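Local coordinates for protein pyridoxal kinase (Lactobacillus plantarum, PDB 3H74) that probably catalyses the ATP-dependent phosphorylation of pyridoxal to pyridoxal 5'-phosphate, a vitamin B6 kinase reaction, at residues A[91-96]-A[129-134]. Residues are numbered along the deposited sequence; the frame is centred on the assembly and turned at random.
Sequences QITTYL and RQLIQQ
Thr93 faces Leu131 at the point where the backbones of 91-96 and 129-134 come nearest, with CA of Thr93 only 5.2 Å from CA of Leu131. The small side chain of Thr93 is consistent with so close an approach. Its hydroxyl lies against the backbone and side chain of the leucine, OG1 of Thr93 being 3.3 Å from CA and 3.4 Å from CD1 of Leu131. That oxygen has a mate within its own helix: a chi1 of -60° keeps OG1 beside its own backbone N, from where it hydrogen-bonds the carbonyl O of Cys89 one turn earlier. Replacing Thr93 by an alanine removes OG1 and CG2, which would probably open a gap beside Leu131 and leave the Cys89 carbonyl without its side-chain partner.

The tight, buried part continues through Leu131, whose CG stands anti to the backbone N (chi1 176°) and brings CD1 close to helix 86-98. This one methyl meets CG2 of Ile92 at 3.8 Å and CD1 of Leu96 at 4.1 Å, the side chains crossing at a slant.

The outer, solvent-side part of the contact is looser and more polar. CG2 of Thr93 has NE2 of the exposed Gln133 at 3.9 Å, side chain across side chain at roughly a right angle. NE2 of the partly exposed Gln130 stands 3.5 Å from OG1 of Thr93, and the Gln130 side chain also touches Cys89 and Gln90 of the same helix as Thr93. Only 210 Å² is buried in all.

The contact thus pairs helices 86-98 and 122-131 over the central, mainly parallel sheet of the ribokinase-like fold: Ile92 and Leu96 rest on Ile80 of strand 77-80, and helix 61-70 adjoins Ile92 through Leu61 and Phe65.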
ATOM      1  N   GLN A  91     -10.085  10.993  10.165  1.00 10.12           N
ATOM      2  CA  GLN A  91     -10.815   9.997  10.949  1.00  9.66           C
ATOM      3  C   GLN A  91      -9.968   8.762  11.216  1.00  9.01           C
ATOM      4  O   GLN A  91      -9.897   8.268  12.340  1.00  8.95           O
ATOM      5  CB  GLN A  91     -12.090   9.589  10.221  1.00  9.71           C
ATOM      6  CG  GLN A  91     -13.168  10.671  10.206  1.00  9.98           C
ATOM      7  CD  GLN A  91     -14.024  10.692  11.475  1.00  9.76           C
ATOM      8  OE1 GLN A  91     -14.034   9.735  12.258  1.00 10.88           O
ATOM      9  NE2 GLN A  91     -14.751  11.781  11.673  1.00 10.02           N
ATOM     10  N   ILE A  92      -9.320   8.259  10.164  1.00  8.42           N
ATOM     11  CA  ILE A  92      -8.441   7.095  10.295  1.00  8.69           C
ATOM     12  C   ILE A  92      -7.268   7.385  11.241  1.00  8.44           C
ATOM     13  O   ILE A  92      -6.951   6.575  12.108  1.00  8.46           O
ATOM     14  CB  ILE A  92      -7.948   6.589   8.915  1.00  8.31           C
ATOM     15  CG1 ILE A  92      -9.131   6.057   8.103  1.00  7.76           C
ATOM     16  CG2 ILE A  92      -6.845   5.523   9.071  1.00  8.95           C
ATOM     17  CD1 ILE A  92      -8.825   5.842   6.628  1.00  8.23           C
ATOM     18  N   THR A  93      -6.652   8.557  11.081  1.00  9.44           N
ATOM     19  CA  THR A  93      -5.497   8.933  11.901  1.00 10.35           C
ATOM     20  C   THR A  93      -5.818   8.840  13.400  1.00 10.44           C
ATOM     21  O   THR A  93      -5.079   8.224  14.168  1.00 10.78           O
ATOM     22  CB  THR A  93      -4.972  10.345  11.544  1.00 10.76           C
ATOM     23  OG1 THR A  93      -4.583  10.381  10.165  1.00 11.18           O
ATOM     24  CG2 THR A  93      -3.761  10.713  12.403  1.00 10.87           C
ATOM     25  N   THR A  94      -6.944   9.417  13.808  1.00 11.09           N
ATOM     26  CA  THR A  94      -7.277   9.416  15.235  1.00 11.48           C
ATOM     27  C   THR A  94      -7.711   8.033  15.730  1.00 11.09           C
ATOM     28  O   THR A  94      -7.395   7.651  16.862  1.00 11.42           O
ATOM     29  CB  THR A  94      -8.338  10.455  15.608  1.00 12.11           C
ATOM     30  OG1 THR A  94      -9.588  10.072  15.037  1.00 12.08           O
ATOM     31  CG2 THR A  94      -7.939  11.851  15.125  1.00 13.02           C
ATOM     32  N   TYR A  95      -8.398   7.269  14.877  1.00 10.63           N
ATOM     33  CA  TYR A  95      -8.782   5.913  15.253  1.00 10.55           C
ATOM     34  C   TYR A  95      -7.551   5.045  15.524  1.00 10.44           C
ATOM     35  O   TYR A  95      -7.483   4.330  16.525  1.00 10.30           O
ATOM     36  CB  TYR A  95      -9.705   5.244  14.222  1.00 10.41           C
ATOM     37  CG  TYR A  95     -10.082   3.867  14.684  1.00  9.95           C
ATOM     38  CD1 TYR A  95     -10.967   3.698  15.749  1.00  9.91           C
ATOM     39  CD2 TYR A  95      -9.504   2.727  14.115  1.00  9.83           C
ATOM     40  CE1 TYR A  95     -11.299   2.446  16.207  1.00  8.93           C
ATOM     41  CE2 TYR A  95      -9.835   1.464  14.573  1.00  9.44           C
ATOM     42  CZ  TYR A  95     -10.724   1.331  15.624  1.00  9.24           C
ATOM     43  OH  TYR A  95     -11.039   0.082  16.082  1.00 11.15           O
ATOM     44  N   LEU A  96      -6.569   5.130  14.633  1.00 10.65           N
ATOM     45  CA  LEU A  96      -5.337   4.360  14.791  1.00 11.21           C
ATOM     46  C   LEU A  96      -4.605   4.734  16.082  1.00 12.07           C
ATOM     47  O   LEU A  96      -4.055   3.868  16.766  1.00 11.67           O
ATOM     48  CB  LEU A  96      -4.426   4.548  13.578  1.00 11.25           C
ATOM     49  CG  LEU A  96      -4.961   4.017  12.245  1.00 10.87           C
ATOM     50  CD1 LEU A  96      -4.064   4.502  11.104  1.00 10.70           C
ATOM     51  CD2 LEU A  96      -5.109   2.496  12.235  1.00 11.52           C
ATOM     52  N   ARG A 129       0.407  13.551   5.201  1.00  8.99           N
ATOM     53  CA  ARG A 129       1.558  13.733   6.079  1.00  9.77           C
ATOM     54  C   ARG A 129       1.161  13.498   7.548  1.00 10.04           C
ATOM     55  O   ARG A 129       1.898  12.977   8.249  1.00 10.54           O
ATOM     56  CB  ARG A 129       2.162  15.156   5.919  1.00  9.85           C
ATOM     57  CG  ARG A 129       2.897  15.421   4.587  1.00 10.29           C
ATOM     58  CD  ARG A 129       3.538  16.805   4.582  1.00 12.29           C
ATOM     59  NE  ARG A 129       4.081  17.129   3.297  1.00 10.97           N
ATOM     60  CZ  ARG A 129       3.704  18.135   2.566  1.00 10.83           C
ATOM     61  NH1 ARG A 129       2.798  18.972   2.987  1.00 12.39           N
ATOM     62  NH2 ARG A 129       4.263  18.337   1.431  1.00 11.78           N
ATOM     63  N   GLN A 130      -0.038  13.856   7.915  1.00 10.51           N
ATOM     64  CA  GLN A 130      -0.523  13.546   9.269  1.00 12.10           C
ATOM     65  C   GLN A 130      -0.758  12.035   9.490  1.00 10.73           C
ATOM     66  O   GLN A 130      -0.391  11.506  10.451  1.00 11.04           O
ATOM     67  CB  GLN A 130      -1.825  14.295   9.574  1.00 12.22           C
ATOM     68  CG  GLN A 130      -2.646  14.419   8.333  1.00 16.13           C
ATOM     69  CD  GLN A 130      -4.204  14.475   8.483  1.00 16.24           C
ATOM     70  OE1 GLN A 130      -4.744  15.604   8.741  1.00 22.11           O
ATOM     71  NE2 GLN A 130      -4.901  13.298   8.286  1.00 20.97           N
ATOM     72  N   LEU A 131      -1.377  11.411   8.509  1.00 10.07           N
ATOM     73  CA  LEU A 131      -1.697   9.987   8.588  1.00 10.27           C
ATOM     74  C   LEU A 131      -0.437   9.107   8.672  1.00 10.15           C
ATOM     75  O   LEU A 131      -0.463   8.164   9.342  1.00 10.87           O
ATOM     76  CB  LEU A 131      -2.563   9.580   7.372  1.00 10.47           C
ATOM     77  CG  LEU A 131      -2.912   8.097   7.234  1.00 10.50           C
ATOM     78  CD1 LEU A 131      -3.671   7.617   8.482  1.00 11.61           C
ATOM     79  CD2 LEU A 131      -3.778   7.928   5.991  1.00 10.94           C
ATOM     80  N   ILE A 132       0.624   9.479   7.974  1.00  9.42           N
ATOM     81  CA  ILE A 132       1.849   8.675   7.988  1.00  9.75           C
ATOM     82  C   ILE A 132       2.693   8.843   9.252  1.00 10.17           C
ATOM     83  O   ILE A 132       3.628   8.080   9.470  1.00 10.10           O
ATOM     84  CB  ILE A 132       2.746   8.934   6.742  1.00  9.11           C
ATOM     85  CG1 ILE A 132       3.304  10.367   6.746  1.00  9.40           C
ATOM     86  CG2 ILE A 132       1.997   8.556   5.449  1.00  9.45           C
ATOM     87  CD1 ILE A 132       4.313  10.649   5.647  1.00 10.28           C
ATOM     88  N   GLN A 133       2.364   9.839  10.076  1.00 11.77           N
ATOM     89  CA  GLN A 133       3.251  10.258  11.172  1.00 13.87           C
ATOM     90  C   GLN A 133       3.569   9.166  12.200  1.00 13.90           C
ATOM     91  O   GLN A 133       4.652   9.173  12.792  1.00 15.67           O
ATOM     92  CB  GLN A 133       2.742  11.545  11.847  1.00 13.92           C
ATOM     93  CG  GLN A 133       1.535  11.384  12.777  1.00 16.90           C
ATOM     94  CD  GLN A 133       0.690  12.656  12.908  1.00 16.52           C
ATOM     95  OE1 GLN A 133       1.059  13.727  12.415  1.00 20.02           O
ATOM     96  NE2 GLN A 133      -0.463  12.529  13.560  1.00 19.49           N
ATOM     97  N   GLN A 134       2.650   8.226  12.404  1.00 13.24           N
ATOM     98  CA  GLN A 134       2.906   7.131  13.345  1.00 12.88           C
ATOM     99  C   GLN A 134       3.095   5.766  12.671  1.00 11.70           C
ATOM    100  O   GLN A 134       3.177   4.737  13.343  1.00 12.05           O
ATOM    101  CB  GLN A 134       1.832   7.081  14.442  1.00 13.56           C
ATOM    102  CG  GLN A 134       1.898   8.267  15.419  1.00 16.22           C
ATOM    103  CD  GLN A 134       3.194   8.315  16.227  1.00 18.13           C
ATOM    104  OE1 GLN A 134       3.572   7.337  16.877  1.00 21.51           O
ATOM    105  NE2 GLN A 134       3.872   9.461  16.196  1.00 20.76           N
TER